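PDB 2NZJ: GTP-binding protein REM 1 from Homo sapiens, which binds guanine nucleotides as a small GTPase of the Ras family, probably acting as a signalling switch between GDP- and GTP-bound forms. Local coordinates for residues A[52-57]-A[161-166]. Sequence-based numbering, arbitrary orientation.
Sequences TTLVVV and EGVVRQ
Segment 52-57 of strand 50-57 runs across segment 161-166 of helix 156-171 at 112°, with the two axes 9.9 Å apart at their closest and the backbones nearest at Thr52 and Val164, whose CA atoms lie 7.2 Å from each other. Val164 is the hub of the contact, and its two methyls divide the work. Val164 CG1, placed opposite the backbone N (chi1 174°), meets Thr52 tip to tip, 4.0 Å from Thr52 CB and equally near Thr52 OG1. Val164 CG2 turns instead to Leu54, and its 3.9 Å approach to Leu54 CD1 is the closest between the segments. The Leu54 side chain slants across that of Val164, and Leu54 CD1 also reaches Val163 CG1 more loosely, at 4.5 Å. All four residues are buried, and the contact is made by aliphatic carbons, with the Thr52 hydroxyl its one polar group. That group is satisfied by a hydrogen bond to NH2 of Arg168, one turn further along the same helix, which adds a polar link between strand and helix beside the apolar contact. Leu54 also touches Tyr5 and Val7 of the adjoining strand 4-10 and Phe24 of helix 17-25, tying the patch into the wider core. Such packing of the C-terminal helix, 156-171, against the central mixed sheet is characteristic of the Ras-like G domain, a P-loop NTPase fold with strand order 2-3-1-4-5-6.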
# COMPACT_ATOMS: atom_id res chain seq x y z
N THR A 52 -3.51 8.45 14.92
CA THR A 52 -4.48 7.86 14.00
C THR A 52 -4.20 6.37 13.90
O THR A 52 -3.05 5.98 13.78
CB THR A 52 -4.34 8.47 12.62
OG1 THR A 52 -4.82 9.83 12.66
CG2 THR A 52 -5.12 7.63 11.60
N THR A 53 -5.25 5.57 13.95
CA THR A 53 -5.13 4.13 13.84
C THR A 53 -5.39 3.70 12.41
O THR A 53 -6.37 4.14 11.77
CB THR A 53 -6.13 3.40 14.75
OG1 THR A 53 -6.05 3.94 16.07
CG2 THR A 53 -5.87 1.90 14.80
N LEU A 54 -4.51 2.86 11.89
CA LEU A 54 -4.75 2.20 10.63
C LEU A 54 -4.90 0.73 10.91
O LEU A 54 -4.17 0.16 11.73
CB LEU A 54 -3.61 2.44 9.66
CG LEU A 54 -3.29 3.89 9.29
CD1 LEU A 54 -2.04 3.92 8.42
CD2 LEU A 54 -4.47 4.57 8.58
N VAL A 55 -5.86 0.12 10.24
CA VAL A 55 -5.97 -1.32 10.16
C VAL A 55 -5.56 -1.69 8.74
O VAL A 55 -6.24 -1.33 7.77
CB VAL A 55 -7.40 -1.79 10.49
CG1 VAL A 55 -7.52 -3.31 10.33
CG2 VAL A 55 -7.80 -1.34 11.93
N VAL A 56 -4.43 -2.40 8.62
CA VAL A 56 -3.85 -2.74 7.32
C VAL A 56 -4.25 -4.17 7.00
O VAL A 56 -3.95 -5.10 7.77
CB VAL A 56 -2.30 -2.55 7.33
CG1 VAL A 56 -1.67 -3.13 6.07
CG2 VAL A 56 -1.94 -1.05 7.44
N VAL A 57 -4.95 -4.34 5.88
CA VAL A 57 -5.47 -5.64 5.43
C VAL A 57 -4.54 -6.23 4.34
O VAL A 57 -4.17 -5.54 3.38
CB VAL A 57 -6.92 -5.51 4.87
CG1 VAL A 57 -7.43 -6.84 4.38
CG2 VAL A 57 -7.88 -4.97 5.94
N GLU A 161 2.88 6.67 7.14
CA GLU A 161 2.67 8.06 7.60
C GLU A 161 2.08 8.93 6.50
O GLU A 161 1.25 9.78 6.74
CB GLU A 161 3.99 8.66 8.12
CG GLU A 161 4.44 7.93 9.37
CD GLU A 161 5.64 8.53 10.09
OE1 GLU A 161 6.41 9.35 9.52
OE2 GLU A 161 5.80 8.13 11.26
N GLY A 162 2.49 8.67 5.27
CA GLY A 162 1.94 9.34 4.09
C GLY A 162 0.49 8.99 3.85
O GLY A 162 -0.32 9.87 3.55
N VAL A 163 0.14 7.72 4.01
CA VAL A 163 -1.25 7.29 3.92
C VAL A 163 -2.12 8.07 4.93
O VAL A 163 -3.18 8.59 4.56
CB VAL A 163 -1.40 5.78 4.19
CG1 VAL A 163 -2.84 5.40 4.30
CG2 VAL A 163 -0.72 4.97 3.12
N VAL A 164 -1.67 8.15 6.18
CA VAL A 164 -2.41 8.92 7.20
C VAL A 164 -2.65 10.35 6.71
O VAL A 164 -3.78 10.84 6.73
CB VAL A 164 -1.67 9.04 8.54
CG1 VAL A 164 -2.42 9.96 9.47
CG2 VAL A 164 -1.43 7.67 9.19
N ARG A 165 -1.59 11.01 6.25
CA ARG A 165 -1.71 12.41 5.80
C ARG A 165 -2.71 12.57 4.67
O ARG A 165 -3.51 13.49 4.69
CB ARG A 165 -0.36 13.00 5.35
CG ARG A 165 0.57 13.32 6.50
CD ARG A 165 1.77 14.05 6.04
NE ARG A 165 2.65 14.29 7.18
CZ ARG A 165 3.69 13.53 7.53
NH1 ARG A 165 4.06 12.47 6.81
NH2 ARG A 165 4.40 13.86 8.62
N GLN A 166 -2.66 11.68 3.68
CA GLN A 166 -3.60 11.73 2.57
C GLN A 166 -5.04 11.52 3.02
O GLN A 166 -5.97 12.16 2.51
CB GLN A 166 -3.23 10.66 1.55
CG GLN A 166 -1.89 10.86 0.91
CD GLN A 166 -1.81 12.18 0.19
OE1 GLN A 166 -2.75 12.55 -0.52
NE2 GLN A 166 -0.71 12.91 0.39